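Local atomic coordinates of DNA replication and repair protein RecF (Caldanaerobacter subterraneus subsp. tengcongensis, PDB entry 5Z69), a protein that binds ATP, probably binds single-stranded DNA, and is thought to act as an ATP-switched recombination mediator in the RecFOR pathway of DNA repair. Residues I230-A235 with D275-I280; N213-F218 with K302-E307; Y196-I201 with H241-I246; L160-T165 with E191-Y196. All coordinates share one frame; numbering follows the deposited sequence. Where two conformers were deposited one is given.

Contact 1. Residues I230-A235 with D275-I280; sequences IYLNSA and DFKILI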
# COMPACT_ATOMS: atom_id res chain seq x y z
N ILE A 230 5.85 -4.84 5.24
CA ILE A 230 5.34 -4.94 3.88
C ILE A 230 5.92 -3.83 3.00
O ILE A 230 5.75 -2.65 3.27
CB ILE A 230 3.79 -4.84 3.82
CG1 ILE A 230 3.16 -5.83 4.80
CG2 ILE A 230 3.30 -5.07 2.40
CD1 ILE A 230 3.51 -7.26 4.50
N TYR A 231 6.60 -4.24 1.93
CA TYR A 231 7.23 -3.32 1.01
C TYR A 231 6.29 -3.03 -0.16
O TYR A 231 6.11 -3.86 -1.05
CB TYR A 231 8.57 -3.91 0.52
CG TYR A 231 9.33 -3.08 -0.51
CD1 TYR A 231 9.08 -1.71 -0.68
CD2 TYR A 231 10.29 -3.67 -1.32
CE1 TYR A 231 9.77 -0.97 -1.62
CE2 TYR A 231 10.99 -2.94 -2.26
CZ TYR A 231 10.73 -1.60 -2.40
OH TYR A 231 11.42 -0.90 -3.35
N LEU A 232 5.71 -1.84 -0.14
CA LEU A 232 4.83 -1.39 -1.21
C LEU A 232 5.63 -0.80 -2.37
O LEU A 232 5.67 0.43 -2.54
CB LEU A 232 3.83 -0.35 -0.69
CG LEU A 232 3.00 -0.78 0.52
CD1 LEU A 232 1.90 0.24 0.80
CD2 LEU A 232 2.43 -2.16 0.28
N ASN A 233 6.26 -1.67 -3.15
CA ASN A 233 7.08 -1.19 -4.26
C ASN A 233 6.25 -0.79 -5.48
O ASN A 233 5.05 -1.13 -5.59
CB ASN A 233 8.13 -2.24 -4.66
CG ASN A 233 7.52 -3.48 -5.26
OD1 ASN A 233 7.13 -3.49 -6.43
ND2 ASN A 233 7.47 -4.55 -4.48
N SER A 234 6.88 -0.05 -6.38
CA SER A 234 6.17 0.61 -7.47
C SER A 234 5.94 -0.33 -8.66
O SER A 234 5.27 0.05 -9.62
CB SER A 234 6.93 1.85 -7.93
OG SER A 234 8.32 1.60 -8.02
N ALA A 235 6.51 -1.52 -8.58
CA ALA A 235 6.36 -2.53 -9.61
C ALA A 235 5.13 -3.40 -9.32
O ALA A 235 4.74 -4.19 -10.17
CB ALA A 235 7.60 -3.40 -9.70
N ASP A 275 6.60 3.04 -0.37
CA ASP A 275 6.57 3.11 1.08
C ASP A 275 6.85 1.73 1.60
O ASP A 275 6.96 0.79 0.81
CB ASP A 275 5.23 3.64 1.57
CG ASP A 275 5.25 4.03 3.04
OD1 ASP A 275 6.34 4.05 3.64
OD2 ASP A 275 4.17 4.34 3.60
N PHE A 276 7.00 1.58 2.91
CA PHE A 276 6.94 0.26 3.51
C PHE A 276 6.11 0.35 4.79
O PHE A 276 6.10 1.36 5.47
CB PHE A 276 8.34 -0.35 3.78
CG PHE A 276 9.20 0.43 4.75
CD1 PHE A 276 10.00 1.48 4.31
CD2 PHE A 276 9.24 0.08 6.09
CE1 PHE A 276 10.81 2.18 5.19
CE2 PHE A 276 10.03 0.77 6.99
CZ PHE A 276 10.83 1.83 6.55
N LYS A 277 5.34 -0.70 5.05
CA LYS A 277 4.41 -0.67 6.17
C LYS A 277 5.00 -1.49 7.29
O LYS A 277 5.53 -2.58 7.05
CB LYS A 277 3.02 -1.21 5.79
CG LYS A 277 2.13 -0.25 4.98
CD LYS A 277 0.66 -0.65 5.13
CE LYS A 277 -0.26 0.02 4.09
NZ LYS A 277 -0.39 1.50 4.23
N ILE A 278 4.92 -0.98 8.51
CA ILE A 278 5.44 -1.74 9.64
C ILE A 278 4.28 -2.31 10.45
O ILE A 278 3.47 -1.55 10.99
CB ILE A 278 6.34 -0.85 10.53
CG1 ILE A 278 7.59 -0.40 9.75
CG2 ILE A 278 6.75 -1.60 11.80
CD1 ILE A 278 8.24 0.84 10.31
N LEU A 279 4.18 -3.64 10.52
CA LEU A 279 3.04 -4.27 11.20
C LEU A 279 3.41 -4.88 12.55
O LEU A 279 4.39 -5.62 12.65
CB LEU A 279 2.41 -5.37 10.33
CG LEU A 279 1.83 -5.02 8.94
CD1 LEU A 279 0.93 -6.14 8.46
CD2 LEU A 279 1.08 -3.71 8.93
N ILE A 280 2.62 -4.56 13.57
CA ILE A 280 2.72 -5.21 14.87
C ILE A 280 1.58 -6.22 15.05
O ILE A 280 0.41 -5.85 14.96
CB ILE A 280 2.70 -4.19 16.02
CG1 ILE A 280 3.54 -2.96 15.67
CG2 ILE A 280 3.19 -4.84 17.31
CD1 ILE A 280 5.01 -3.27 15.50

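Contact 2. Residues N213-F218 with K302-E307; sequences NSMSKF and KLSELE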
# COMPACT_ATOMS: atom_id res chain seq x y z
N ASN A 213 13.94 -9.18 9.75
CA ASN A 213 14.62 -10.18 10.60
C ASN A 213 15.17 -9.60 11.90
O ASN A 213 14.92 -10.13 12.98
CB ASN A 213 15.79 -10.83 9.86
CG ASN A 213 15.37 -11.58 8.62
OD1 ASN A 213 14.24 -12.07 8.51
ND2 ASN A 213 16.29 -11.67 7.66
N SER A 214 15.95 -8.54 11.78
CA SER A 214 16.59 -7.94 12.94
C SER A 214 15.57 -7.29 13.86
O SER A 214 15.67 -7.41 15.08
CB SER A 214 17.63 -6.90 12.51
OG SER A 214 18.35 -6.45 13.63
N MET A 215 14.58 -6.62 13.29
CA MET A 215 13.57 -5.97 14.11
C MET A 215 12.68 -6.97 14.83
O MET A 215 12.23 -6.70 15.94
CB MET A 215 12.66 -5.06 13.28
CG MET A 215 13.26 -3.79 12.80
SD MET A 215 11.95 -2.91 11.93
CE MET A 215 11.12 -2.05 13.22
N SER A 216 12.40 -8.10 14.18
CA SER A 216 11.58 -9.15 14.80
C SER A 216 12.29 -9.72 16.02
O SER A 216 11.66 -10.05 17.02
CB SER A 216 11.29 -10.28 13.81
OG SER A 216 10.35 -9.88 12.84
N LYS A 217 13.61 -9.82 15.91
CA LYS A 217 14.43 -10.28 17.02
C LYS A 217 14.32 -9.29 18.18
O LYS A 217 14.03 -9.68 19.30
CB LYS A 217 15.88 -10.47 16.57
CG LYS A 217 16.81 -11.16 17.57
CD LYS A 217 17.51 -10.17 18.51
CE LYS A 217 18.27 -9.09 17.76
NZ LYS A 217 19.45 -9.59 17.00
N PHE A 218 14.55 -8.01 17.91
CA PHE A 218 14.53 -7.01 18.99
C PHE A 218 13.14 -6.83 19.61
O PHE A 218 13.01 -6.76 20.83
CB PHE A 218 15.06 -5.66 18.47
CG PHE A 218 16.55 -5.62 18.29
CD1 PHE A 218 17.40 -5.66 19.38
CD2 PHE A 218 17.11 -5.53 17.02
CE1 PHE A 218 18.77 -5.63 19.22
CE2 PHE A 218 18.48 -5.49 16.85
CZ PHE A 218 19.31 -5.55 17.95
N LYS A 302 15.83 1.35 15.02
CA LYS A 302 17.16 1.96 15.13
C LYS A 302 18.20 0.94 15.62
O LYS A 302 19.34 0.93 15.16
CB LYS A 302 17.13 3.18 16.05
CG LYS A 302 16.17 4.31 15.60
CD LYS A 302 16.60 4.97 14.29
CE LYS A 302 17.96 5.67 14.48
NZ LYS A 302 18.45 6.42 13.27
N LEU A 303 17.79 0.09 16.56
CA LEU A 303 18.65 -1.00 17.00
C LEU A 303 19.03 -1.88 15.81
O LEU A 303 20.16 -2.34 15.72
CB LEU A 303 17.95 -1.84 18.09
CG LEU A 303 17.89 -1.20 19.48
CD1 LEU A 303 17.14 -2.11 20.45
CD2 LEU A 303 19.30 -0.91 20.01
N SER A 304 18.09 -2.06 14.89
CA SER A 304 18.33 -2.85 13.68
C SER A 304 19.24 -2.14 12.69
O SER A 304 20.05 -2.77 12.00
CB SER A 304 17.00 -3.18 13.01
OG SER A 304 16.29 -4.12 13.79
N GLU A 305 19.08 -0.82 12.59
CA GLU A 305 19.94 -0.01 11.75
C GLU A 305 21.37 -0.24 12.17
O GLU A 305 22.25 -0.56 11.36
CB GLU A 305 19.57 1.47 11.86
CG GLU A 305 20.43 2.39 10.99
CD GLU A 305 20.21 3.86 11.30
OE1 GLU A 305 19.08 4.23 11.71
OE2 GLU A 305 21.18 4.65 11.14
N LEU A 306 21.59 -0.11 13.47
CA LEU A 306 22.89 -0.32 14.06
C LEU A 306 23.44 -1.72 13.75
O LEU A 306 24.57 -1.87 13.28
CB LEU A 306 22.80 -0.11 15.57
CG LEU A 306 24.04 -0.45 16.39
CD1 LEU A 306 25.27 0.27 15.85
CD2 LEU A 306 23.80 -0.12 17.86
N GLU A 307 22.64 -2.74 14.01
CA GLU A 307 23.06 -4.11 13.79
C GLU A 307 23.41 -4.37 12.31
O GLU A 307 24.46 -4.93 12.01
CB GLU A 307 21.97 -5.07 14.24
CG GLU A 307 22.24 -6.51 13.86
CD GLU A 307 21.21 -7.44 14.46
OE1 GLU A 307 20.44 -8.06 13.70
OE2 GLU A 307 21.16 -7.53 15.71
O HOH W 1 19.69 -10.79 13.73

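Contact 3. Residues Y196-I201 with H241-I246; sequences YGARII and HEENLI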
# COMPACT_ATOMS: atom_id res chain seq x y z
N TYR A 196 16.99 1.65 -13.70
CA TYR A 196 17.53 2.10 -12.42
C TYR A 196 16.54 1.86 -11.30
O TYR A 196 16.92 1.47 -10.20
CB TYR A 196 17.94 3.57 -12.49
CG TYR A 196 19.31 3.76 -13.10
CD1 TYR A 196 20.42 3.99 -12.31
CD2 TYR A 196 19.49 3.67 -14.48
CE1 TYR A 196 21.67 4.16 -12.87
CE2 TYR A 196 20.72 3.83 -15.04
CZ TYR A 196 21.82 4.08 -14.24
OH TYR A 196 23.05 4.23 -14.81
N GLY A 197 15.25 2.05 -11.59
CA GLY A 197 14.21 1.77 -10.61
C GLY A 197 14.21 0.31 -10.16
O GLY A 197 14.00 0.01 -8.98
N ALA A 198 14.45 -0.59 -11.09
CA ALA A 198 14.47 -2.01 -10.76
C ALA A 198 15.66 -2.35 -9.84
O ALA A 198 15.52 -3.08 -8.85
CB ALA A 198 14.51 -2.88 -12.05
N ARG A 199 16.83 -1.83 -10.17
CA ARG A 199 17.98 -2.06 -9.28
C ARG A 199 17.73 -1.55 -7.87
O ARG A 199 18.07 -2.20 -6.88
CB ARG A 199 19.22 -1.41 -9.86
CG ARG A 199 19.75 -2.16 -11.04
CD ARG A 199 21.24 -1.94 -11.16
NE ARG A 199 21.52 -0.58 -11.61
CZ ARG A 199 21.62 -0.24 -12.89
NH1 ARG A 199 21.43 -1.16 -13.82
NH2 ARG A 199 21.89 1.01 -13.23
N ILE A 200 17.07 -0.40 -7.77
CA ILE A 200 16.78 0.22 -6.48
C ILE A 200 15.76 -0.61 -5.69
O ILE A 200 15.94 -0.85 -4.49
CB ILE A 200 16.29 1.66 -6.71
CG1 ILE A 200 17.51 2.59 -6.94
CG2 ILE A 200 15.44 2.17 -5.55
CD1 ILE A 200 17.16 3.85 -7.73
N ILE A 201 14.70 -1.04 -6.36
CA ILE A 201 13.71 -1.89 -5.71
C ILE A 201 14.37 -3.15 -5.17
O ILE A 201 14.14 -3.55 -4.03
CB ILE A 201 12.56 -2.26 -6.68
CG1 ILE A 201 11.63 -1.06 -6.84
CG2 ILE A 201 11.79 -3.49 -6.18
CD1 ILE A 201 10.81 -1.09 -8.11
N HIS A 241 12.22 -10.54 -7.11
CA HIS A 241 13.57 -11.09 -7.34
C HIS A 241 14.06 -10.99 -8.78
O HIS A 241 15.15 -10.48 -9.03
CB HIS A 241 13.69 -12.54 -6.87
CG HIS A 241 12.38 -13.19 -6.54
ND1 HIS A 241 11.27 -13.06 -7.34
CD2 HIS A 241 12.02 -14.01 -5.52
CE1 HIS A 241 10.27 -13.76 -6.82
NE2 HIS A 241 10.70 -14.34 -5.71
N GLU A 242 13.27 -11.50 -9.73
CA GLU A 242 13.59 -11.34 -11.15
C GLU A 242 13.62 -9.86 -11.46
O GLU A 242 12.59 -9.20 -11.45
CB GLU A 242 12.55 -12.04 -12.04
CG GLU A 242 11.93 -13.30 -11.45
CD GLU A 242 12.87 -14.47 -11.47
OE1 GLU A 242 13.94 -14.37 -12.11
OE2 GLU A 242 12.55 -15.50 -10.85
N GLU A 243 14.81 -9.34 -11.71
CA GLU A 243 14.98 -7.93 -11.98
C GLU A 243 14.42 -7.60 -13.35
O GLU A 243 13.94 -6.49 -13.60
CB GLU A 243 16.46 -7.55 -11.88
CG GLU A 243 16.72 -6.06 -11.80
CD GLU A 243 18.17 -5.75 -11.47
OE1 GLU A 243 18.79 -4.93 -12.18
OE2 GLU A 243 18.70 -6.34 -10.50
N ASN A 244 14.50 -8.58 -14.24
CA ASN A 244 13.90 -8.47 -15.56
C ASN A 244 12.41 -8.13 -15.50
O ASN A 244 11.94 -7.19 -16.17
CB ASN A 244 14.08 -9.79 -16.31
CG ASN A 244 14.45 -9.58 -17.74
OD1 ASN A 244 15.04 -8.56 -18.09
ND2 ASN A 244 14.10 -10.55 -18.59
N LEU A 245 11.68 -8.89 -14.70
CA LEU A 245 10.24 -8.74 -14.55
C LEU A 245 9.89 -7.35 -14.03
O LEU A 245 8.99 -6.69 -14.55
CB LEU A 245 9.69 -9.83 -13.61
CG LEU A 245 8.19 -9.99 -13.42
CD1 LEU A 245 7.50 -10.35 -14.72
CD2 LEU A 245 7.93 -11.07 -12.37
N ILE A 246 10.62 -6.90 -13.01
CA ILE A 246 10.37 -5.60 -12.39
C ILE A 246 10.61 -4.47 -13.39
O ILE A 246 9.84 -3.52 -13.46
CB ILE A 246 11.25 -5.39 -11.16
CG1 ILE A 246 10.90 -6.41 -10.08
CG2 ILE A 246 11.09 -3.97 -10.63
CD1 ILE A 246 12.05 -6.68 -9.11

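Contact 4. Residues L160-T165 with E191-Y196; sequences LQYNKT and EKLAEY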
# COMPACT_ATOMS: atom_id res chain seq x y z
N LEU A 160 21.26 8.38 -7.09
CA LEU A 160 21.67 9.66 -7.65
C LEU A 160 21.35 9.76 -9.14
O LEU A 160 20.82 10.76 -9.61
CB LEU A 160 23.18 9.88 -7.44
CG LEU A 160 23.67 10.53 -6.14
CD1 LEU A 160 25.19 10.61 -6.15
CD2 LEU A 160 23.08 11.92 -5.97
N GLN A 161 21.70 8.72 -9.88
CA GLN A 161 21.40 8.73 -11.31
C GLN A 161 19.87 8.65 -11.55
O GLN A 161 19.34 9.29 -12.45
CB GLN A 161 22.12 7.57 -12.00
CG GLN A 161 21.98 7.58 -13.53
CD GLN A 161 22.34 8.93 -14.15
OE1 GLN A 161 21.55 9.51 -14.91
NE2 GLN A 161 23.54 9.42 -13.85
N TYR A 162 19.17 7.87 -10.74
CA TYR A 162 17.71 7.80 -10.86
C TYR A 162 17.11 9.20 -10.69
O TYR A 162 16.29 9.62 -11.51
CB TYR A 162 17.11 6.84 -9.83
CG TYR A 162 15.60 6.80 -9.83
CD1 TYR A 162 14.89 5.99 -10.71
CD2 TYR A 162 14.88 7.58 -8.93
CE1 TYR A 162 13.48 5.97 -10.71
CE2 TYR A 162 13.49 7.56 -8.91
CZ TYR A 162 12.79 6.76 -9.80
OH TYR A 162 11.39 6.77 -9.76
N ASN A 163 17.53 9.92 -9.65
CA ASN A 163 16.93 11.23 -9.38
C ASN A 163 17.24 12.21 -10.50
O ASN A 163 16.43 13.10 -10.79
CB ASN A 163 17.42 11.81 -8.06
CG ASN A 163 16.91 11.05 -6.86
OD1 ASN A 163 16.00 10.23 -6.96
ND2 ASN A 163 17.49 11.34 -5.70
N LYS A 164 18.41 12.03 -11.11
CA LYS A 164 18.84 12.88 -12.22
C LYS A 164 17.96 12.65 -13.45
O LYS A 164 17.47 13.59 -14.07
CB LYS A 164 20.31 12.61 -12.57
CG LYS A 164 20.92 13.55 -13.59
CD LYS A 164 22.45 13.46 -13.55
N THR A 165 17.77 11.38 -13.78
CA THR A 165 16.90 11.00 -14.90
C THR A 165 15.44 11.39 -14.64
O THR A 165 14.73 11.84 -15.53
CB THR A 165 16.99 9.49 -15.15
OG1 THR A 165 18.34 9.16 -15.46
CG2 THR A 165 16.11 9.09 -16.31
N GLU A 191 12.73 4.02 -20.29
CA GLU A 191 13.56 2.82 -20.27
C GLU A 191 14.61 2.94 -19.18
O GLU A 191 14.84 1.99 -18.43
CB GLU A 191 14.22 2.61 -21.63
CG GLU A 191 13.24 2.53 -22.79
CD GLU A 191 13.91 2.34 -24.15
OE1 GLU A 191 13.51 1.42 -24.89
OE2 GLU A 191 14.84 3.12 -24.48
N LYS A 192 15.22 4.11 -19.08
CA LYS A 192 16.31 4.33 -18.13
C LYS A 192 15.78 4.30 -16.70
O LYS A 192 16.38 3.67 -15.82
CB LYS A 192 17.02 5.67 -18.40
CG LYS A 192 18.33 5.82 -17.60
CD LYS A 192 19.08 7.07 -17.97
CE LYS A 192 20.35 7.21 -17.11
NZ LYS A 192 21.25 8.25 -17.64
N LEU A 193 14.64 4.95 -16.47
CA LEU A 193 14.04 4.96 -15.13
C LEU A 193 13.66 3.57 -14.66
O LEU A 193 13.70 3.29 -13.46
CB LEU A 193 12.78 5.85 -15.11
CG LEU A 193 13.01 7.36 -15.11
CD1 LEU A 193 11.67 8.09 -15.21
CD2 LEU A 193 13.79 7.84 -13.87
N ALA A 194 13.27 2.71 -15.60
CA ALA A 194 12.83 1.37 -15.25
C ALA A 194 14.04 0.51 -14.88
O ALA A 194 14.01 -0.28 -13.93
CB ALA A 194 12.03 0.74 -16.41
N GLU A 195 15.11 0.67 -15.63
CA GLU A 195 16.34 -0.04 -15.32
C GLU A 195 16.88 0.35 -13.95
O GLU A 195 17.19 -0.51 -13.13
CB GLU A 195 17.40 0.21 -16.39
CG GLU A 195 18.76 -0.36 -16.03
CD GLU A 195 19.83 0.12 -16.97
OE1 GLU A 195 19.93 -0.43 -18.09
OE2 GLU A 195 20.55 1.07 -16.61
N TYR A 196 16.99 1.65 -13.70
CA TYR A 196 17.53 2.10 -12.42
C TYR A 196 16.54 1.86 -11.30
O TYR A 196 16.92 1.47 -10.20
CB TYR A 196 17.94 3.57 -12.49
CG TYR A 196 19.31 3.76 -13.10
CD1 TYR A 196 20.42 3.99 -12.31
CD2 TYR A 196 19.49 3.67 -14.48
CE1 TYR A 196 21.67 4.16 -12.87
CE2 TYR A 196 20.72 3.83 -15.04
CZ TYR A 196 21.82 4.08 -14.24
OH TYR A 196 23.05 4.23 -14.81
O HOH W 2 19.33 10.80 -18.03

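Contact 1. Residues I230-A235 with D275-I280
Ile230 and Lys277 face each other as an antiparallel hydrogen-bonded pair, the tight part of the contact. Lys277 N gives its hydrogen to Ile230 O at 2.7 Å with an N-H...O angle of 165°, and Ile230 N returns a bond to Lys277 O at 2.9 Å. Ile230 O also receives a CA-H...O contact from Phe276 CA at 3.2 Å. One residue on, Tyr231 and Phe276 form the non-hydrogen-bonded pair; CG of Tyr231 lies anti to its backbone N (chi1 177°), which brings the ring edge to Asp275 O, 3.6 Å from CD1. The pairing frays at the next step, where Leu232 N reaches Asp275 O only weakly, at 3.1 Å and 133°.

Besides this weak bond, the face carrying Ile230, Leu232 and Lys277 is looser: Ile230 is exposed, and Leu232 CD1 lies 3.9 Å from Lys277 CE. Val287 of the second subunit covers the Leu232 and Asp275 end, and Asp275 is salt-bridged to Arg140. On the other face Tyr231 rests on helix 186-222 through Ile201, Arg204 and Leu208, its hydroxyl hydrogen-bonded to Glu274. Strand 275-280 is the central strand of a three-stranded antiparallel sheet, between 227-232 and 283-284.

Contact 2. Residues N213-F218 with K302-E307
Glu307 OE1 is gripped twice. In one of the two deposited Ser214 conformers, Ser214 OG donates to it at 2.6 Å, coming from above the carboxylate plane, 77° out of it, and water 1 donates to the same oxygen at 2.8 Å. Glu307 OE2 takes Lys217 NZ on its syn lone pair at 3.0 Å, closing a salt bridge. The reach depends on an extended Glu307, with CG anti to the backbone N, and on a Lys217 chain folded at chi2, chi3 and chi4. That folding also lays Lys217 CE over the centre of one face of the Phe218 ring.

The opposite face of the ring receives Leu303 CB, 3.7 Å from the centroid and just 4° off the ring normal, a nearly axial CH-pi contact. Leu303 CD1 adds apolar packing against Phe218 CD1, also at 3.7 Å. Ser304 OG sits at the ring edge, 3.6 Å from Phe218 CD2, and is hydrogen-bonded to Cys300 O within its own helix. Small serines on both sides allow helices 186-222 and 291-313 to pass closely, Ser214 CA and Ser304 CA being 5.4 Å apart, where the segment axes approach to 8.7 Å at 127°. Two oxygens gripped by different donors would tend to fix the rotation of the Glu307 carboxylate, and the neighbouring ammonium of Lys217 would be expected to favour its ionised form.

Contact 3. Residues Y196-I201 with H241-I246
The backbones come nearest at Ala198 and Ile246, whose CA atoms are 5.7 Å apart, where the N-terminal half of helix 186-222 passes the first turn of helix 243-256. Ala198 CB points at the other helix and touches two of its side chains, Ile246 CG2 and Glu243 CG, each at 3.9 Å. Ile246 CG2 is shared: it also meets Ile201 CD1 at 3.8 Å, so this single methyl lies against residues one helical turn apart. In Ile246 the CG2 branch is anti to the backbone N while CG1 is anti to the carbonyl carbon (chi1 -64°), and it is the CG2 branch that faces helix 196-201.

The polar rim is formed differently. Glu243, extended beyond CG, brings OE1 to 3.1 Å from the aliphatic CG of Arg199, and the two side chains cross with guanidinium and carboxylate planes 64° apart. Their charged ends do not meet, since Arg199 NH1 and Glu243 OE1 remain 4.9 Å apart; any attraction between them is probably long-range. The guanidinium instead makes a cation-pi contact with Tyr196, NH2 lying over the centre of the ring, and its NE reaches to helix 153-177 in a long, weak ion pair with Asp158.

Glu242, at the N-cap position of helix 243-256, forms a salt bridge with Lys263 of the second subunit in one of its two deposited conformers. No hydrogen bond joins the two segments; an apolar core of alanine and isoleucine with a polar rim packs the start of helix 243-256 on helix 186-222, in a helical region of RecF away from the nucleotide site.

Contact 4. Residues L160-T165 with E191-Y196
Gln161 and Lys192 meet on an antiparallel helix pair, helices 153-177 and 186-222 forming a helical hairpin whose segment axes run at 155° and approach to 9.6 Å. Lys192 is fully extended, every torsion beyond CB near 180°, and NZ thereby reaches Gln161 OE1 at 3.0 Å, although a crystal neighbour also touches this lysine and may favour its conformation. The bond comes from above the carbonyl plane, 60° out of it. Gln161 in turn is bent at chi2 (51°), which folds its amide toward the lysine while CG stays 3.5 Å from Tyr196 CE1.

Deeper in the interface Leu193 CD2 is the common apolar partner, 3.7 Å from Tyr162 CE1 and 3.6 Å from Thr165 CG2. Tyr162 crosses Leu193 at about a right angle, with Leu193 O at the edge of its ring, and its hydroxyl is hydrogen-bonded to His272. Thr165 is divided between the two environments: its CG2 branch, anti to the backbone N, takes the leucine side, whereas OG1 lies beside the lysine chain. Water 2 bridges the polar side, lying 3.2 Å from Thr165 OG1 and accepting from Lys192 NZ, also at 3.2 Å.

Overall arrangement
From the N terminus, contact 4 closes first, folding helix 153-177 back on helix 186-222 with 25 residues, mostly helical, between its segments. Helix 186-222 then serves contacts 3 and 2 in turn, and strand 227-232 follows it. Contact 3 brings helix 243-256 back to the helix, and contact 1 joins the strand to 275-280; these two loops cross along the chain. They also touch, Ala235 CB lying 3.7 Å from Ile246 CG2. Contact 2 closes last, on helix 291-313, and its loop encloses contact 1 while crossing contact 3. Contacts 3 and 4 share Tyr196, with centres about 12 Å apart, whereas the centres of contacts 2 and 4 are about 30 Å apart.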